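PDB 6D7Y: hemagglutinin from Pseudomonas aeruginosa, which forms the toxic C-terminal tip of the contact-dependent growth inhibition protein CdiA, probably acting inside rival bacteria unless bound by its immunity protein. Local coordinates for residues I18-S23 against G38-W43; K49-I54 against G89-F94; I70-K75 against G82-L87. All blocks are in the same frame, centred on the assembly; numbering follows the deposited sequence.

The three contacts run across the small domain from helices to sheet. Contact 1 joins the start of helix 40-56 to helix 17-28, contact 2 lays a later part of helix 40-56 against strand 91-95, and contact 3 pairs strands 71-76 and 82-86. Contact 1 closes before contact 2 opens, whereas contact 3 is nested inside the loop contact 2 closes. Centres of contacts 1 and 2 are about 13 Å apart, those of 2 and 3 about 10 Å. Phe91 and Phe94 of contact 2 also touch Ile18, and backbone bonds of Lys92 and Gly93 to Arg84 join contacts 2 and 3; contacts 1 and 3, about 21 Å apart between centres, lie on opposite sides of the chain's centre.

Contact 1 of 3, residues I18-S23 against G38-W43; sequences IGHALS and GSMSGW
With chi1 at -72°, Trp43 has its CG beside the backbone N and its indole laid against helix 17-28, while Ser23 holds OG opposite its own N (chi1 177°), over the same ring. This is helix-helix packing in the helical part of the toxin domain, where the first turn of helix 40-56 docks through one large aromatic group. Ser23 CB sits 3.7 Å from the centroid of the six-membered ring of Trp43 in a CH-pi contact, and Ser23 OG, on the same face, is 3.4 Å from Trp43 CH2. Met40 CA backs the opposite face. The edge of the indole is turned toward the face of His20, an offset edge-to-face pair with planes at 83°, and His20 ND1 lies near the indole plane, 3.8 Å from Trp43 CZ3. The imidazole is held in turn by a hydrogen bond from His20 NE2 to Tyr12 O. The backbones come close where Gly19 has no side chain, Gly19 CA lying 4.6 Å from Trp43 CA, with Trp43 CB turned into this approach; Gly19 O also lies 3.7 Å from Trp43 CE3. At the outer margin, the bent chain of Met40, a selenomethionine, brings its CE to 3.7 Å from His20 CE1.

Contact 2 of 3, residues K49-I54 against G89-F94; sequences KHFKEI and GTFKGF
The ring of Phe94 meets helix 40-56 with the backbone N of Phe51 at its edge, near the ring plane and 4.4 Å from Phe94 CE1. Over the centre of one of its faces stands Phe91 CZ, 4.2 Å above the plane. Gly93 N in turn lies 3.5 Å above the plane of the Phe91 ring, toward its rim. Ile54 and His50 approach the Phe94 ring obliquely: Ile54 CD1 lies 4.3 Å from Phe94 CE1, and His50 CB lies 4.4 Å from Phe94 CZ. Nearer the start of the strand, Phe91 CD1 is met by Phe51 CE1 at 4.3 Å, the Phe51 ring carried there by a chi1 of 180°.

No hydrogen bond crosses this buried interface, and its separations are those of ordinary apolar contact. To one side, Lys49 NZ forms a salt bridge with Glu53 OE2 at 2.7 Å, and Arg81 makes a salt bridge to Glu53 OE1 and a hydrogen bond with His50 ND1. Ile18 of helix 17-28 covers both phenylalanines of the strand, and Trp33 also meets Phe94.

Three positions apart, Phe91 and Phe94 would point to opposite faces of a regular strand. A classic beta bulge, in which Lys92 and Gly93 both face Arg84, lets the two rings meet on the helix side. Segment 49-54 crosses strand residues 91-94 at 96°. The whole is an alpha+beta domain, with helix 40-56 packed on one face of an antiparallel sheet.

Contact 3 of 3, residues I70-K75 against G82-L87; sequences ITFLEK and GVRLNL
Leu73 and Leu85 clasp each other through two backbone bonds, Leu73 N to Leu85 O and Leu85 N to Leu73 O, both 2.8 Å. Lys75 and Val83 form the next hydrogen-bonded pair of this antiparallel beta hairpin, which supplies the two central strands of the four-stranded sheet. Between them, the non-hydrogen-bonded pair Glu74 and Arg84 carries a salt bridge on one face. Arg84 grips side-on, with NE at 2.8 Å and NH2 at 2.9 Å from the same oxygen, Glu74 OE2; both come from one side of the carboxylate, about 50° out of its plane, and because they share one oxygen neither bond is straight.

Phe72 steadies the arginine from its flank: Arg84 CD lies over the ring in a CH-pi contact, 3.6 Å from the centroid, while the bend at chi3 (-77°) turns the guanidinium to Glu74, tilted only 24° from the ring plane. Asn86 OD1 lies at the edge of that ring, while Asn86 ND2 is held by Thr90 OG1.

On the other face, Leu73 CB packs on Leu85 CB, and the extended Lys75 carries its NZ away to Ala57 O and Ile54 O. Val83 lies here too, against Phe51 and Ile54. Leu87 CD2 packs 3.8 Å from Leu73 CD2. Beyond Phe72 direct backbone bonding gives way to a water, which donates to Thr71 O at 2.7 Å and accepts from Leu87 N at 3.0 Å.

Contact 1 of 3, residues I18-S23 against G38-W43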
# COMPACT_ATOMS: atom_id res chain seq x y z
N ILE A 18 4.19 3.43 4.85
CA ILE A 18 3.56 2.19 4.40
C ILE A 18 3.02 1.33 5.55
O ILE A 18 2.00 0.66 5.39
CB ILE A 18 4.48 1.40 3.44
CG1 ILE A 18 3.65 0.41 2.60
CG2 ILE A 18 5.66 0.76 4.20
CD1 ILE A 18 4.41 -0.21 1.45
N GLY A 19 3.67 1.38 6.72
CA GLY A 19 3.20 0.64 7.88
C GLY A 19 1.85 1.19 8.32
O GLY A 19 0.91 0.43 8.58
N HIS A 20 1.73 2.52 8.39
CA HIS A 20 0.45 3.14 8.75
C HIS A 20 -0.64 2.79 7.71
O HIS A 20 -1.82 2.57 8.04
CB HIS A 20 0.58 4.66 8.90
CG HIS A 20 1.27 5.09 10.16
ND1 HIS A 20 0.66 5.04 11.40
CD2 HIS A 20 2.49 5.65 10.37
CE1 HIS A 20 1.48 5.52 12.31
NE2 HIS A 20 2.60 5.90 11.71
N ALA A 21 -0.26 2.79 6.44
CA ALA A 21 -1.22 2.46 5.38
C ALA A 21 -1.76 1.05 5.57
O ALA A 21 -2.98 0.83 5.44
CB ALA A 21 -0.57 2.62 4.02
N LEU A 22 -0.89 0.10 5.87
CA LEU A 22 -1.37 -1.29 6.09
C LEU A 22 -2.28 -1.30 7.31
O LEU A 22 -3.36 -1.91 7.28
CB LEU A 22 -0.23 -2.29 6.28
CG LEU A 22 -0.66 -3.74 6.57
CD1 LEU A 22 -1.57 -4.29 5.49
CD2 LEU A 22 0.56 -4.65 6.82
N SER A 23 -1.85 -0.62 8.37
CA SER A 23 -2.62 -0.57 9.61
C SER A 23 -4.08 -0.15 9.41
O SER A 23 -4.98 -0.78 9.95
CB SER A 23 -1.98 0.38 10.62
OG SER A 23 -2.79 0.45 11.77
N GLY A 38 1.05 -7.18 16.69
CA GLY A 38 2.38 -6.87 17.18
C GLY A 38 2.72 -5.41 17.15
O GLY A 38 1.94 -4.58 16.67
N SER A 39 3.91 -5.12 17.66
CA SER A 39 4.48 -3.78 17.75
C SER A 39 4.38 -2.95 16.48
O SER A 39 4.47 -3.47 15.36
CB SER A 39 5.97 -3.90 18.11
OG SER A 39 6.66 -2.65 18.01
N MSE A 40 4.24 -1.64 16.67
CA MSE A 40 4.20 -0.70 15.56
C MSE A 40 5.48 -0.88 14.76
O MSE A 40 5.50 -0.65 13.56
CB MSE A 40 4.09 0.73 16.04
CG MSE A 40 2.70 1.07 16.60
SE MSE A 40 2.63 2.98 17.16
CE MSE A 40 2.36 3.63 15.31
N SER A 41 6.56 -1.30 15.44
CA SER A 41 7.85 -1.55 14.77
C SER A 41 7.77 -2.62 13.68
O SER A 41 8.52 -2.58 12.73
CB SER A 41 8.91 -1.98 15.79
OG SER A 41 9.03 -1.02 16.83
N GLY A 42 6.85 -3.57 13.83
CA GLY A 42 6.69 -4.66 12.86
C GLY A 42 5.82 -4.35 11.64
O GLY A 42 5.91 -5.06 10.63
N TRP A 43 4.98 -3.32 11.75
CA TRP A 43 4.06 -2.90 10.67
C TRP A 43 4.74 -2.70 9.32
O TRP A 43 4.22 -3.13 8.28
CB TRP A 43 3.38 -1.59 11.06
CG TRP A 43 2.35 -1.68 12.14
CD1 TRP A 43 2.11 -2.74 12.97
CD2 TRP A 43 1.55 -0.61 12.62
NE1 TRP A 43 1.13 -2.42 13.87
CE2 TRP A 43 0.77 -1.11 13.68
CE3 TRP A 43 1.38 0.73 12.23
CZ2 TRP A 43 -0.17 -0.32 14.37
CZ3 TRP A 43 0.45 1.52 12.91
CH2 TRP A 43 -0.30 0.99 13.98

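Contact 2 of 3, residues K49-I54 against G89-F94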
# COMPACT_ATOMS: atom_id res chain seq x y z
N LYS A 49 5.98 -6.71 2.82
CA LYS A 49 5.69 -8.06 2.30
C LYS A 49 4.53 -7.96 1.28
O LYS A 49 4.64 -8.48 0.16
CB LYS A 49 5.35 -9.04 3.43
CG LYS A 49 4.88 -10.41 2.97
CD LYS A 49 4.68 -11.35 4.15
CE LYS A 49 3.78 -12.53 3.79
NZ LYS A 49 4.28 -13.33 2.64
N HIS A 50 3.45 -7.30 1.69
CA HIS A 50 2.30 -7.08 0.79
C HIS A 50 2.71 -6.32 -0.47
O HIS A 50 2.33 -6.68 -1.57
CB HIS A 50 1.21 -6.26 1.45
CG HIS A 50 0.35 -7.03 2.40
ND1 HIS A 50 -0.62 -7.90 1.97
CD2 HIS A 50 0.25 -6.99 3.75
CE1 HIS A 50 -1.27 -8.39 3.02
NE2 HIS A 50 -0.75 -7.85 4.11
N PHE A 51 3.46 -5.24 -0.28
CA PHE A 51 3.93 -4.44 -1.38
C PHE A 51 4.66 -5.30 -2.42
O PHE A 51 4.31 -5.29 -3.60
CB PHE A 51 4.83 -3.33 -0.86
CG PHE A 51 5.38 -2.45 -1.93
CD1 PHE A 51 4.58 -1.46 -2.49
CD2 PHE A 51 6.68 -2.60 -2.39
CE1 PHE A 51 5.07 -0.63 -3.48
CE2 PHE A 51 7.18 -1.77 -3.38
CZ PHE A 51 6.37 -0.79 -3.92
N LYS A 52 5.67 -6.05 -1.97
CA LYS A 52 6.43 -6.93 -2.87
C LYS A 52 5.55 -7.98 -3.54
O LYS A 52 5.75 -8.31 -4.71
CB LYS A 52 7.60 -7.60 -2.14
CG LYS A 52 8.71 -6.63 -1.80
CD LYS A 52 9.90 -7.33 -1.17
CE LYS A 52 11.00 -6.34 -0.81
NZ LYS A 52 11.51 -5.59 -2.00
N GLU A 53 4.58 -8.51 -2.81
CA GLU A 53 3.65 -9.49 -3.39
C GLU A 53 2.82 -8.88 -4.52
O GLU A 53 2.68 -9.47 -5.59
CB GLU A 53 2.74 -10.09 -2.32
CG GLU A 53 3.47 -11.08 -1.40
CD GLU A 53 2.60 -11.66 -0.30
OE1 GLU A 53 1.48 -11.16 -0.06
OE2 GLU A 53 3.04 -12.64 0.34
N ILE A 54 2.29 -7.68 -4.27
CA ILE A 54 1.46 -6.97 -5.26
C ILE A 54 2.27 -6.65 -6.52
O ILE A 54 1.77 -6.78 -7.63
CB ILE A 54 0.83 -5.69 -4.65
CG1 ILE A 54 -0.11 -6.08 -3.49
CG2 ILE A 54 0.06 -4.91 -5.70
CD1 ILE A 54 -0.49 -4.94 -2.55
N GLY A 89 6.55 7.66 -9.20
CA GLY A 89 6.89 6.32 -8.71
C GLY A 89 6.95 6.18 -7.19
O GLY A 89 7.21 5.09 -6.68
N THR A 90 6.78 7.28 -6.45
CA THR A 90 6.80 7.18 -5.00
C THR A 90 5.50 6.57 -4.49
O THR A 90 4.44 6.73 -5.09
CB THR A 90 7.03 8.52 -4.29
OG1 THR A 90 6.03 9.48 -4.65
CG2 THR A 90 8.44 9.07 -4.60
N PHE A 91 5.60 5.88 -3.35
CA PHE A 91 4.44 5.25 -2.73
C PHE A 91 3.41 6.28 -2.27
O PHE A 91 3.77 7.26 -1.62
CB PHE A 91 4.87 4.41 -1.54
CG PHE A 91 3.74 3.73 -0.85
CD1 PHE A 91 3.22 2.56 -1.36
CD2 PHE A 91 3.18 4.28 0.31
CE1 PHE A 91 2.17 1.94 -0.73
CE2 PHE A 91 2.13 3.66 0.93
CZ PHE A 91 1.63 2.48 0.42
N LYS A 92 2.15 6.08 -2.63
CA LYS A 92 1.05 6.96 -2.18
C LYS A 92 0.25 6.22 -1.10
O LYS A 92 -0.02 6.75 -0.02
CB LYS A 92 0.15 7.38 -3.34
CG LYS A 92 -1.14 8.10 -2.95
CD LYS A 92 -0.84 9.40 -2.27
CE LYS A 92 -2.12 10.23 -2.08
NZ LYS A 92 -1.71 11.55 -1.55
N GLY A 93 -0.18 5.00 -1.41
CA GLY A 93 -0.94 4.25 -0.45
C GLY A 93 -1.40 2.90 -0.97
O GLY A 93 -1.15 2.54 -2.12
N PHE A 94 -2.01 2.14 -0.08
CA PHE A 94 -2.65 0.90 -0.47
C PHE A 94 -4.07 1.26 -0.90
O PHE A 94 -4.62 2.27 -0.47
CB PHE A 94 -2.67 -0.11 0.69
CG PHE A 94 -1.32 -0.70 1.01
CD1 PHE A 94 -0.63 -1.44 0.06
CD2 PHE A 94 -0.79 -0.60 2.28
CE1 PHE A 94 0.60 -2.01 0.35
CE2 PHE A 94 0.44 -1.17 2.57
CZ PHE A 94 1.13 -1.89 1.61

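Contact 3 of 3, residues I70-K75 against G82-L87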
# COMPACT_ATOMS: atom_id res chain seq x y z
N ILE A 70 -6.43 14.43 -10.20
CA ILE A 70 -5.15 13.93 -9.74
C ILE A 70 -4.97 12.54 -10.34
O ILE A 70 -5.87 11.69 -10.26
CB ILE A 70 -5.04 13.89 -8.21
CG1 ILE A 70 -5.49 15.24 -7.65
CG2 ILE A 70 -3.60 13.58 -7.77
CD1 ILE A 70 -5.42 15.34 -6.15
N THR A 71 -3.79 12.32 -10.91
CA THR A 71 -3.45 11.05 -11.58
C THR A 71 -2.42 10.24 -10.80
O THR A 71 -1.46 10.78 -10.27
CB THR A 71 -2.90 11.31 -13.01
OG1 THR A 71 -3.82 12.14 -13.71
CG2 THR A 71 -2.73 10.02 -13.79
N PHE A 72 -2.65 8.94 -10.72
CA PHE A 72 -1.78 8.04 -10.01
C PHE A 72 -1.51 6.80 -10.85
O PHE A 72 -2.24 6.53 -11.81
CB PHE A 72 -2.42 7.54 -8.71
CG PHE A 72 -2.77 8.61 -7.71
CD1 PHE A 72 -1.80 9.19 -6.94
CD2 PHE A 72 -4.09 8.96 -7.49
CE1 PHE A 72 -2.13 10.15 -6.01
CE2 PHE A 72 -4.43 9.91 -6.56
CZ PHE A 72 -3.44 10.52 -5.82
N LEU A 73 -0.49 6.02 -10.46
CA LEU A 73 -0.24 4.72 -11.10
C LEU A 73 -0.85 3.72 -10.14
O LEU A 73 -0.44 3.65 -8.98
CB LEU A 73 1.24 4.46 -11.32
CG LEU A 73 1.99 5.53 -12.10
CD1 LEU A 73 3.48 5.21 -12.12
CD2 LEU A 73 1.45 5.70 -13.52
N GLU A 74 -1.78 2.90 -10.62
CA GLU A 74 -2.48 1.96 -9.77
C GLU A 74 -2.49 0.54 -10.28
O GLU A 74 -2.75 0.32 -11.45
CB GLU A 74 -3.94 2.43 -9.63
CG GLU A 74 -4.06 3.80 -8.99
CD GLU A 74 -5.48 4.30 -8.85
OE1 GLU A 74 -6.44 3.61 -9.26
OE2 GLU A 74 -5.63 5.43 -8.33
N LYS A 75 -2.16 -0.39 -9.40
CA LYS A 75 -2.22 -1.82 -9.71
C LYS A 75 -3.19 -2.42 -8.69
O LYS A 75 -2.94 -2.32 -7.48
CB LYS A 75 -0.87 -2.47 -9.59
CG LYS A 75 -0.89 -3.94 -9.95
CD LYS A 75 0.48 -4.54 -9.97
CE LYS A 75 0.41 -6.01 -10.37
NZ LYS A 75 1.78 -6.56 -10.52
N GLY A 82 -4.25 -3.69 -3.53
CA GLY A 82 -3.73 -2.88 -4.59
C GLY A 82 -2.76 -1.86 -4.05
O GLY A 82 -2.74 -1.59 -2.85
N VAL A 83 -1.99 -1.27 -4.95
CA VAL A 83 -1.00 -0.21 -4.60
C VAL A 83 -1.21 0.98 -5.52
O VAL A 83 -1.48 0.83 -6.72
CB VAL A 83 0.44 -0.71 -4.74
CG1 VAL A 83 1.45 0.43 -4.66
CG2 VAL A 83 0.73 -1.74 -3.65
N ARG A 84 -1.10 2.18 -4.93
CA ARG A 84 -1.22 3.42 -5.63
C ARG A 84 0.11 4.14 -5.45
O ARG A 84 0.61 4.26 -4.33
CB ARG A 84 -2.35 4.27 -5.06
CG ARG A 84 -2.48 5.68 -5.63
CD ARG A 84 -3.69 6.38 -5.04
NE ARG A 84 -4.93 5.91 -5.67
CZ ARG A 84 -6.16 6.04 -5.15
NH1 ARG A 84 -6.33 6.49 -3.92
NH2 ARG A 84 -7.22 5.58 -5.85
N LEU A 85 0.66 4.56 -6.57
CA LEU A 85 1.89 5.31 -6.62
C LEU A 85 1.62 6.69 -7.21
O LEU A 85 0.72 6.88 -8.04
CB LEU A 85 2.88 4.62 -7.55
CG LEU A 85 3.28 3.18 -7.29
CD1 LEU A 85 4.32 2.76 -8.33
CD2 LEU A 85 3.82 2.98 -5.88
N ASN A 86 2.40 7.67 -6.77
CA ASN A 86 2.36 8.96 -7.42
C ASN A 86 3.00 8.79 -8.79
O ASN A 86 3.70 7.79 -9.07
CB ASN A 86 3.17 9.97 -6.58
CG ASN A 86 2.52 10.25 -5.26
OD1 ASN A 86 1.36 10.67 -5.22
ND2 ASN A 86 3.24 10.03 -4.19
N LEU A 87 2.78 9.75 -9.68
CA LEU A 87 3.35 9.68 -11.02
C LEU A 87 4.88 9.60 -11.07
O LEU A 87 5.43 9.08 -12.05
CB LEU A 87 2.85 10.82 -11.93
CG LEU A 87 1.38 10.74 -12.29
CD1 LEU A 87 1.02 11.91 -13.22
CD2 LEU A 87 1.09 9.41 -12.97
O HOH W 1 0.66 11.60 -8.73